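Endo-1,4-beta-xylanase (Pseudoalteromonas haloplanktis, PDB 1H12) hydrolyses internal beta-1,4 linkages of xylan as a cold-adapted family 8 glycoside hydrolase, and probably acts on cellulose-type beta-glucans as well. Local coordinates at residues W249-F254 with G311-A316; Y278-W283 with Y325-S330; A340-K345 with Y380-L385. All coordinates share one frame; numbering follows the deposited sequence.

Contact 1: W249-F254 with G311-A316; sequences WNLPTF and GFLSYA
The irregular run Trp249-Phe254 comes nearest to the helical segment Gly311-Ala316 where the CA atoms of Asn250 and Phe312 lie 6.5 Å apart, and the positive phi angles of Trp249 and Asn250 (53° and 79°) place both loop residues in the left-handed region. From the helix, Phe312 carries most of the contact. Its CG stands anti to the backbone N (chi1 174°), which carries the ring off the helix toward the loop. Two loop groups meet it obliquely at different ring atoms. On the CD1 side come the backbone and CB of Trp249: its O is 3.4 Å from Phe312 CG, and its CB is 4.0 Å from Phe312 CD1. On the CD2 side the Leu251 and Phe312 side chains cross at about a right angle, with Leu251 CD1 3.5 Å from Phe312 CD2. The same methyl reaches Leu313, whose CD2 lies 4.0 Å from Leu251 CD1, so one leucine branch bridges two successive helix residues. Asn250 offers its CB to Phe312, whereas its OD1 accepts from Gly245 N and, weakly, from Lys308 of the same helix. Tyr329 meets the Phe312 ring edge-to-face, and Tyr278 touches both leucines. With 213 Å² buried and no hydrogen bond between them, the two segments meet by van der Waals fit of apolar side chains, with one backbone carbonyl, that of Trp249, lying against the Phe312 ring.

Contact 2: Y278-W283 with Y325-S330; sequences YEFDAW and YEQVYS. With XYP (beta-D-xylopyranose), chain B.
The Trp283 ring meets Gln327 at its edge: the backbone carbonyl of Gln327 lies near the indole plane, and Trp283 NE1 donates to Gln327 O at 2.9 Å. That bond is nearly straight (171°) and uses a lone pair in the carbonyl plane, which fixes the rotation of the indole. Over one indole face, toward its rim, sits Phe280 CA. Farther along the same ring, Trp283 CZ2 packs against Gln327 CG at 3.7 Å in the side-chain conformer described. The Phe280 ring turns its edge to the end of that side chain, while Phe280 CZ touches Val328 CG2 at 4.1 Å. Tyr278 CD2 reaches the edge of the Tyr329 ring, 4.2 Å from Tyr329 CD1.

Between the backbones, Tyr278 N bonds to Tyr329 O (2.8 Å) and Tyr329 N to Tyr278 O (3.0 Å). The Glu279 carboxylate turns back to accept from Asp281 N and Ala282 N, one oxygen each, bracing the turn into helix 283-296. Tyr278 and Tyr329 thus form an antiparallel hydrogen-bonded pair in a small three-stranded sheet. Gln327, two residues before Tyr329 and tied by its carbonyl to Trp283, lies beside O3 and O4 of the bound xylose in the sugar pocket.

Contact 3: A340-K345 with Y380-L385; sequences AGEGQK and YYNGSL. With XYP (beta-D-xylopyranose), chain B.
Polar approaches centre on Asn382, whose amide sits between the start of helix 342-351 and the bound xylose. Its CG is 3.6 Å from Gly343 N and 3.4 Å from Glu342 OE1; the glutamate and asparagine side chains cross at about a right angle, their flat groups turned 63° apart. Glu342 bends at chi2 (92°), which brings OE1 back over Asn382 and within 3.1 Å of xylose O2, and the Asn382 amide faces O2 and O3 of the same sugar. Replacing Asn382 with an alanine would probably cost O2 and O3 of the xylose one of their polar neighbours, take the amide from beside Gly343 N, and open a gap next to Glu342.

The backbone contact is a close helix-helix approach through glycine, within the (alpha/alpha)6 barrel of family 8 glycoside hydrolases: Gly343 CA and Asn382 CA are 3.8 Å apart, and a CB on Gly343 would crowd Asn382 CA. Gly341, at the N-cap position, puts its CA 3.4 Å from xylose O2, where a side chain would clash with the sugar.

Van der Waals contact comes from Leu385, whose CD1 lies 3.5 Å from Gly343 O. The same methyl sits over one face of the Tyr381 ring, toward the rim, and the leucine also touches Trp283 and Met287 of helix 283-296.

Overall arrangement
From the N terminus, the chain leaves helix 219-243 and enters the loop holding 249-254, which opens contact 1; 278-283 opens contact 2 before 311-316, on helix 300-318, closes contact 1. Contact 2 is then closed by 325-330. These two therefore cross, spanning 56 and 41 intervening residues, and they touch, for example through Leu313 O and Tyr325 CB. Contact 3 follows in series, joining helices 342-351 and 379-392 across 34 residues. It adjoins contact 2 through Phe280 O with Tyr381 OH and Tyr325 O with Ala340 N. Contacts 2 and 3 both reach the xylose; contact 1, whose centre lies about 17 Å from that of contact 3, ties the loop after helix 219-243 to helix 300-318.

Contact 1: W249-F254 with G311-A316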
loop_
_atom_site.group_PDB
_atom_site.type_symbol
_atom_site.label_atom_id
_atom_site.label_comp_id
_atom_site.label_asym_id
_atom_site.label_seq_id
_atom_site.Cartn_x
_atom_site.Cartn_y
_atom_site.Cartn_z
ATOM N N TRP A 249 11.982 3.577 19.487
ATOM C CA TRP A 249 13.003 2.693 18.985
ATOM C C TRP A 249 12.924 2.382 17.511
ATOM O O TRP A 249 13.108 1.254 17.080
ATOM C CB TRP A 249 13.138 1.443 19.892
ATOM C CG TRP A 249 13.586 1.822 21.253
ATOM C CD1 TRP A 249 12.844 1.847 22.417
ATOM C CD2 TRP A 249 14.875 2.339 21.618
ATOM N NE1 TRP A 249 13.622 2.280 23.483
ATOM C CE2 TRP A 249 14.846 2.631 23.001
ATOM C CE3 TRP A 249 16.036 2.606 20.891
ATOM C CZ2 TRP A 249 15.955 3.126 23.683
ATOM C CZ3 TRP A 249 17.160 3.106 21.596
ATOM C CH2 TRP A 249 17.066 3.357 22.980
ATOM N N ASN A 250 12.713 3.452 16.733
ATOM C CA ASN A 250 13.023 3.475 15.301
ATOM C C ASN A 250 12.021 2.799 14.407
ATOM O O ASN A 250 12.243 2.710 13.222
ATOM C CB ASN A 250 14.435 2.947 15.031
ATOM C CG ASN A 250 15.443 3.634 15.971
ATOM O OD1 ASN A 250 15.504 4.821 15.993
ATOM N ND2 ASN A 250 16.146 2.891 16.728
ATOM N N LEU A 251 10.879 2.368 14.925
ATOM C CA LEU A 251 9.783 1.846 14.102
ATOM C C LEU A 251 8.672 2.867 14.031
ATOM O O LEU A 251 8.254 3.443 15.045
ATOM C CB LEU A 251 9.242 0.505 14.635
ATOM C CG LEU A 251 10.178 -0.669 14.548
ATOM C CD1 LEU A 251 9.514 -1.905 15.130
ATOM C CD2 LEU A 251 10.626 -0.922 13.097
ATOM N N PRO A 252 8.123 3.082 12.821
ATOM C CA PRO A 252 6.984 3.958 12.672
ATOM C C PRO A 252 5.722 3.320 13.257
ATOM O O PRO A 252 5.698 2.111 13.510
ATOM C CB PRO A 252 6.892 4.121 11.159
ATOM C CG PRO A 252 7.344 2.765 10.649
ATOM C CD PRO A 252 8.466 2.354 11.587
ATOM N N THR A 253 4.682 4.145 13.446
ATOM C CA THR A 253 3.499 3.715 14.173
ATOM C C THR A 253 2.238 3.757 13.305
ATOM O O THR A 253 2.210 4.357 12.228
ATOM C CB THR A 253 3.314 4.485 15.475
ATOM O OG1 THR A 253 2.954 5.846 15.226
ATOM C CG2 THR A 253 4.596 4.479 16.289
ATOM N N PHE A 254 1.208 3.118 13.818
ATOM C CA PHE A 254 -0.114 3.051 13.219
ATOM C C PHE A 254 -0.690 4.435 12.913
ATOM O O PHE A 254 -1.095 4.734 11.797
ATOM C CB PHE A 254 -1.002 2.237 14.180
ATOM C CG PHE A 254 -2.462 2.218 13.876
ATOM C CD1 PHE A 254 -2.980 2.293 12.586
ATOM C CD2 PHE A 254 -3.369 2.106 14.931
ATOM C CE1 PHE A 254 -4.370 2.272 12.376
ATOM C CE2 PHE A 254 -4.738 2.090 14.736
ATOM C CZ PHE A 254 -5.226 2.184 13.471
ATOM N N GLY A 311 17.473 -2.001 11.216
ATOM C CA GLY A 311 18.399 -2.268 12.308
ATOM C C GLY A 311 17.673 -2.678 13.563
ATOM O O GLY A 311 18.117 -3.623 14.267
ATOM N N PHE A 312 16.594 -2.001 13.906
ATOM C CA PHE A 312 15.822 -2.405 15.076
ATOM C C PHE A 312 15.268 -3.810 14.901
ATOM O O PHE A 312 15.330 -4.634 15.811
ATOM C CB PHE A 312 14.663 -1.444 15.384
ATOM C CG PHE A 312 13.819 -1.984 16.496
ATOM C CD1 PHE A 312 14.225 -1.837 17.811
ATOM C CD2 PHE A 312 12.700 -2.754 16.224
ATOM C CE1 PHE A 312 13.474 -2.476 18.852
ATOM C CE2 PHE A 312 11.988 -3.353 17.228
ATOM C CZ PHE A 312 12.376 -3.223 18.542
ATOM N N LEU A 313 14.699 -4.114 13.727
ATOM C CA LEU A 313 14.122 -5.431 13.545
ATOM C C LEU A 313 15.184 -6.534 13.673
ATOM O O LEU A 313 14.929 -7.593 14.249
ATOM C CB LEU A 313 13.363 -5.505 12.239
ATOM C CG LEU A 313 12.102 -4.607 12.196
ATOM C CD1 LEU A 313 11.518 -4.685 10.763
ATOM C CD2 LEU A 313 11.038 -5.070 13.166
ATOM N N SER A 314 16.354 -6.274 13.112
ATOM C CA SER A 314 17.432 -7.281 13.290
ATOM C C SER A 314 17.799 -7.454 14.745
ATOM O O SER A 314 18.009 -8.609 15.197
ATOM C CB SER A 314 18.612 -6.708 12.474
ATOM O OG SER A 314 19.618 -7.647 12.252
ATOM N N TYR A 315 17.934 -6.350 15.448
ATOM C CA TYR A 315 18.201 -6.437 16.888
ATOM C C TYR A 315 17.075 -7.165 17.636
ATOM O O TYR A 315 17.356 -8.004 18.510
ATOM C CB TYR A 315 18.339 -4.980 17.371
ATOM C CG TYR A 315 18.697 -4.824 18.812
ATOM C CD1 TYR A 315 19.986 -5.082 19.252
ATOM C CD2 TYR A 315 17.756 -4.414 19.747
ATOM C CE1 TYR A 315 20.332 -4.935 20.545
ATOM C CE2 TYR A 315 18.130 -4.286 21.117
ATOM C CZ TYR A 315 19.424 -4.545 21.463
ATOM O OH TYR A 315 19.854 -4.401 22.772
ATOM N N ALA A 316 15.846 -6.885 17.291
ATOM C CA ALA A 316 14.726 -7.499 17.961
ATOM C C ALA A 316 14.716 -9.004 17.730
ATOM O O ALA A 316 14.350 -9.768 18.639
ATOM C CB ALA A 316 13.422 -6.871 17.465
#

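Contact 2: Y278-W283 with Y325-S330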
loop_
_atom_site.group_PDB
_atom_site.type_symbol
_atom_site.label_atom_id
_atom_site.label_comp_id
_atom_site.label_asym_id
_atom_site.label_seq_id
_atom_site.Cartn_x
_atom_site.Cartn_y
_atom_site.Cartn_z
ATOM N N TYR A 278 3.629 -0.316 16.248
ATOM C CA TYR A 278 4.048 -0.778 14.949
ATOM C C TYR A 278 3.272 -2.043 14.723
ATOM O O TYR A 278 3.523 -3.073 15.372
ATOM C CB TYR A 278 5.563 -1.010 14.914
ATOM C CG TYR A 278 6.075 -1.759 13.716
ATOM C CD1 TYR A 278 6.403 -1.118 12.547
ATOM C CD2 TYR A 278 6.209 -3.125 13.746
ATOM C CE1 TYR A 278 6.897 -1.836 11.451
ATOM C CE2 TYR A 278 6.690 -3.831 12.691
ATOM C CZ TYR A 278 7.054 -3.204 11.530
ATOM O OH TYR A 278 7.553 -3.950 10.478
ATOM N N GLU A 279 2.278 -1.987 13.860
ATOM C CA GLU A 279 1.374 -3.091 13.591
ATOM C C GLU A 279 1.193 -3.224 12.082
ATOM O O GLU A 279 2.036 -2.808 11.290
ATOM C CB GLU A 279 0.083 -2.953 14.421
ATOM C CG GLU A 279 -0.607 -1.623 14.317
ATOM C CD GLU A 279 -0.776 -1.119 12.891
ATOM O OE1 GLU A 279 -1.821 -1.369 12.236
ATOM O OE2 GLU A 279 0.224 -0.506 12.410
ATOM N N PHE A 280 0.101 -3.843 11.647
ATOM C CA PHE A 280 -0.079 -4.193 10.261
ATOM C C PHE A 280 -0.007 -3.009 9.305
ATOM O O PHE A 280 0.647 -3.120 8.282
ATOM C CB PHE A 280 -1.395 -4.971 10.135
ATOM C CG PHE A 280 -1.476 -6.069 11.244
ATOM C CD1 PHE A 280 -0.712 -7.217 11.103
ATOM C CD2 PHE A 280 -2.121 -5.842 12.506
ATOM C CE1 PHE A 280 -0.685 -8.203 12.108
ATOM C CE2 PHE A 280 -2.068 -6.836 13.479
ATOM C CZ PHE A 280 -1.357 -7.986 13.266
ATOM N N ASP A 281 -0.673 -1.900 9.611
ATOM C CA ASP A 281 -0.551 -0.738 8.764
ATOM C C ASP A 281 0.909 -0.258 8.724
ATOM O O ASP A 281 1.466 0.008 7.663
ATOM C CB ASP A 281 -1.439 0.419 9.210
ATOM C CG ASP A 281 -2.821 0.416 8.639
ATOM O OD1 ASP A 281 -3.177 -0.577 7.908
ATOM O OD2 ASP A 281 -3.585 1.375 8.828
ATOM N N ALA A 282 1.504 -0.134 9.908
ATOM C CA ALA A 282 2.845 0.410 10.019
ATOM C C ALA A 282 3.860 -0.353 9.234
ATOM O O ALA A 282 4.870 0.220 8.804
ATOM C CB ALA A 282 3.239 0.557 11.468
ATOM N N TRP A 283 3.659 -1.649 9.012
ATOM C CA TRP A 283 4.551 -2.438 8.183
ATOM C C TRP A 283 4.858 -1.736 6.863
ATOM O O TRP A 283 5.957 -1.870 6.328
ATOM C CB TRP A 283 3.988 -3.792 7.785
ATOM C CG TRP A 283 3.746 -4.817 8.857
ATOM C CD1 TRP A 283 4.012 -4.754 10.202
ATOM C CD2 TRP A 283 3.144 -6.090 8.630
ATOM N NE1 TRP A 283 3.612 -5.915 10.793
ATOM C CE2 TRP A 283 3.062 -6.739 9.847
ATOM C CE3 TRP A 283 2.669 -6.743 7.486
ATOM C CZ2 TRP A 283 2.503 -7.996 9.942
ATOM C CZ3 TRP A 283 2.139 -7.967 7.575
ATOM C CH2 TRP A 283 2.032 -8.584 8.794
ATOM N N TYR A 325 11.941 -11.592 14.173
ATOM C CA TYR A 325 11.286 -10.379 14.608
ATOM C C TYR A 325 9.776 -10.590 14.405
ATOM O O TYR A 325 9.357 -11.349 13.540
ATOM C CB TYR A 325 11.788 -9.118 13.899
ATOM C CG TYR A 325 11.652 -9.080 12.412
ATOM C CD1 TYR A 325 12.695 -9.483 11.582
ATOM C CD2 TYR A 325 10.475 -8.629 11.807
ATOM C CE1 TYR A 325 12.589 -9.455 10.204
ATOM C CE2 TYR A 325 10.371 -8.618 10.448
ATOM C CZ TYR A 325 11.411 -9.040 9.625
ATOM O OH TYR A 325 11.262 -8.953 8.251
ATOM N N GLU A 326 9.000 -9.936 15.263
ATOM C CA GLU A 326 7.581 -10.119 15.315
ATOM C C GLU A 326 6.785 -9.099 14.500
ATOM O O GLU A 326 7.304 -8.118 13.996
ATOM C CB GLU A 326 7.118 -10.143 16.769
ATOM C CG GLU A 326 7.625 -11.325 17.558
ATOM C CD GLU A 326 7.064 -11.446 18.960
ATOM O OE1 GLU A 326 6.136 -10.714 19.335
ATOM O OE2 GLU A 326 7.622 -12.291 19.715
ATOM N N GLN A 327 5.478 -9.354 14.436
ATOM C CA GLN A 327 4.541 -8.540 13.686
ATOM C C GLN A 327 4.139 -7.262 14.363
ATOM O O GLN A 327 3.720 -6.318 13.650
ATOM C CB GLN A 327 3.276 -9.375 13.401
ATOM C CG GLN A 327 3.567 -10.527 12.437
ATOM C CD GLN A 327 2.343 -11.239 11.881
ATOM O OE1 GLN A 327 1.261 -11.177 12.418
ATOM N NE2 GLN A 327 2.538 -11.897 10.756
ATOM N N VAL A 328 4.206 -7.190 15.671
ATOM C CA VAL A 328 3.726 -6.033 16.424
ATOM C C VAL A 328 4.704 -5.654 17.541
ATOM O O VAL A 328 5.086 -6.489 18.386
ATOM C CB VAL A 328 2.350 -6.258 17.022
ATOM C CG1 VAL A 328 1.884 -5.050 17.836
ATOM C CG2 VAL A 328 1.320 -6.582 15.970
ATOM N N TYR A 329 5.147 -4.422 17.524
ATOM C CA TYR A 329 5.999 -3.836 18.600
ATOM C C TYR A 329 5.324 -2.599 19.129
ATOM O O TYR A 329 4.647 -1.881 18.401
ATOM C CB TYR A 329 7.411 -3.489 18.081
ATOM C CG TYR A 329 8.241 -4.729 17.835
ATOM C CD1 TYR A 329 8.192 -5.407 16.634
ATOM C CD2 TYR A 329 9.042 -5.219 18.827
ATOM C CE1 TYR A 329 8.905 -6.577 16.454
ATOM C CE2 TYR A 329 9.741 -6.422 18.669
ATOM C CZ TYR A 329 9.654 -7.100 17.490
ATOM O OH TYR A 329 10.295 -8.322 17.288
ATOM N N SER A 330 5.576 -2.278 20.408
ATOM C CA SER A 330 5.128 -1.031 21.002
ATOM C C SER A 330 6.237 -0.532 21.909
ATOM O O SER A 330 6.716 -1.276 22.769
ATOM C CB SER A 330 3.866 -1.248 21.841
ATOM O OG SER A 330 3.404 -0.028 22.343
HETATM O O1 XYP B . 0.940 -17.916 8.026
HETATM C C1 XYP B . 0.946 -17.049 9.174
HETATM C C2 XYP B . 1.130 -15.687 8.739
HETATM C C3 XYP B . 1.119 -14.682 9.830
HETATM C C4 XYP B . 0.047 -15.039 10.871
HETATM C C5 XYP B . 0.065 -16.516 11.223
HETATM O O2 XYP B . 2.287 -15.478 7.926
HETATM O O3 XYP B . 0.991 -13.359 9.313
HETATM O O4 XYP B . 0.099 -14.225 12.012
HETATM O O5 XYP B . -0.029 -17.281 10.016
#

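Contact 3: A340-K345 with Y380-L385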
loop_
_atom_site.group_PDB
_atom_site.type_symbol
_atom_site.label_atom_id
_atom_site.label_comp_id
_atom_site.label_asym_id
_atom_site.label_seq_id
_atom_site.Cartn_x
_atom_site.Cartn_y
_atom_site.Cartn_z
ATOM N N ALA A 340 7.131 -12.527 12.178
ATOM C CA ALA A 340 6.848 -11.882 10.902
ATOM C C ALA A 340 6.376 -12.880 9.885
ATOM O O ALA A 340 7.007 -13.879 9.622
ATOM C CB ALA A 340 8.080 -11.227 10.373
ATOM N N GLY A 341 5.322 -12.534 9.218
ATOM C CA GLY A 341 4.887 -13.328 8.058
ATOM C C GLY A 341 5.384 -12.776 6.742
ATOM O O GLY A 341 6.245 -11.908 6.681
ATOM N N GLU A 342 4.841 -13.323 5.686
ATOM C CA GLU A 342 5.361 -13.037 4.386
ATOM C C GLU A 342 5.174 -11.583 3.993
ATOM O O GLU A 342 6.017 -11.004 3.316
ATOM C CB GLU A 342 4.757 -13.930 3.308
ATOM C CG GLU A 342 4.908 -15.435 3.541
ATOM C CD GLU A 342 3.780 -16.069 4.261
ATOM O OE1 GLU A 342 2.991 -15.368 4.922
ATOM O OE2 GLU A 342 3.654 -17.316 4.143
ATOM N N GLY A 343 4.038 -10.992 4.389
ATOM C CA GLY A 343 3.767 -9.616 3.984
ATOM C C GLY A 343 4.715 -8.618 4.631
ATOM O O GLY A 343 5.113 -7.638 4.016
ATOM N N GLN A 344 5.054 -8.873 5.894
ATOM C CA GLN A 344 5.980 -8.012 6.600
ATOM C C GLN A 344 7.360 -8.139 5.999
ATOM O O GLN A 344 8.078 -7.136 5.779
ATOM C CB GLN A 344 5.938 -8.341 8.087
ATOM C CG GLN A 344 6.652 -7.360 8.968
ATOM C CD GLN A 344 6.655 -7.744 10.405
ATOM O OE1 GLN A 344 6.124 -8.807 10.769
ATOM N NE2 GLN A 344 7.276 -6.898 11.251
ATOM N N LYS A 345 7.780 -9.384 5.720
ATOM C CA LYS A 345 9.054 -9.595 5.065
ATOM C C LYS A 345 9.088 -8.955 3.670
ATOM O O LYS A 345 10.119 -8.425 3.258
ATOM C CB LYS A 345 9.340 -11.087 4.978
ATOM C CG LYS A 345 9.601 -11.725 6.302
ATOM C CD LYS A 345 9.827 -13.226 6.233
ATOM C CE LYS A 345 10.302 -13.808 7.568
ATOM N NZ LYS A 345 10.323 -15.305 7.529
ATOM N N TYR A 380 -4.597 -13.090 2.797
ATOM C CA TYR A 380 -5.016 -11.793 2.238
ATOM C C TYR A 380 -3.973 -10.746 2.413
ATOM O O TYR A 380 -3.535 -10.108 1.480
ATOM C CB TYR A 380 -6.358 -11.354 2.839
ATOM C CG TYR A 380 -6.603 -9.861 2.628
ATOM C CD1 TYR A 380 -7.035 -9.361 1.436
ATOM C CD2 TYR A 380 -6.400 -8.976 3.672
ATOM C CE1 TYR A 380 -7.221 -8.001 1.250
ATOM C CE2 TYR A 380 -6.587 -7.595 3.499
ATOM C CZ TYR A 380 -6.984 -7.119 2.261
ATOM O OH TYR A 380 -7.174 -5.759 2.049
ATOM N N TYR A 381 -3.579 -10.489 3.644
ATOM C CA TYR A 381 -2.704 -9.344 3.812
ATOM C C TYR A 381 -1.276 -9.736 3.433
ATOM O O TYR A 381 -0.581 -8.967 2.671
ATOM C CB TYR A 381 -2.815 -8.710 5.151
ATOM C CG TYR A 381 -2.032 -7.416 5.364
ATOM C CD1 TYR A 381 -2.095 -6.372 4.499
ATOM C CD2 TYR A 381 -1.204 -7.224 6.464
ATOM C CE1 TYR A 381 -1.334 -5.241 4.663
ATOM C CE2 TYR A 381 -0.562 -6.101 6.701
ATOM C CZ TYR A 381 -0.585 -5.063 5.754
ATOM O OH TYR A 381 0.161 -3.902 5.877
ATOM N N ASN A 382 -0.846 -10.943 3.846
ATOM C CA ASN A 382 0.470 -11.432 3.438
ATOM C C ASN A 382 0.630 -11.528 1.938
ATOM O O ASN A 382 1.647 -11.114 1.390
ATOM C CB ASN A 382 0.771 -12.765 4.101
ATOM C CG ASN A 382 1.032 -12.620 5.612
ATOM O OD1 ASN A 382 0.435 -13.414 6.421
ATOM N ND2 ASN A 382 1.847 -11.752 5.992
ATOM N N GLY A 383 -0.359 -12.086 1.261
ATOM C CA GLY A 383 -0.310 -12.305 -0.154
ATOM C C GLY A 383 -0.445 -11.019 -0.962
ATOM O O GLY A 383 0.187 -10.880 -2.010
ATOM N N SER A 384 -1.249 -10.068 -0.484
ATOM C CA SER A 384 -1.374 -8.813 -1.195
ATOM C C SER A 384 -0.038 -8.055 -1.186
ATOM O O SER A 384 0.387 -7.497 -2.199
ATOM C CB SER A 384 -2.445 -7.962 -0.561
ATOM O OG SER A 384 -3.752 -8.460 -0.750
ATOM N N LEU A 385 0.610 -8.003 -0.023
ATOM C CA LEU A 385 1.907 -7.351 0.058
ATOM C C LEU A 385 2.966 -8.106 -0.688
ATOM O O LEU A 385 3.866 -7.492 -1.281
ATOM C CB LEU A 385 2.335 -7.154 1.509
ATOM C CG LEU A 385 1.546 -6.105 2.277
ATOM C CD1 LEU A 385 2.055 -6.019 3.734
ATOM C CD2 LEU A 385 1.594 -4.772 1.640
HETATM O O1 XYP B . 0.940 -17.916 8.026
HETATM C C1 XYP B . 0.946 -17.049 9.174
HETATM C C2 XYP B . 1.130 -15.687 8.739
HETATM C C3 XYP B . 1.119 -14.682 9.830
HETATM C C4 XYP B . 0.047 -15.039 10.871
HETATM C C5 XYP B . 0.065 -16.516 11.223
HETATM O O2 XYP B . 2.287 -15.478 7.926
HETATM O O3 XYP B . 0.991 -13.359 9.313
HETATM O O4 XYP B . 0.099 -14.225 12.012
HETATM O O5 XYP B . -0.029 -17.281 10.016
#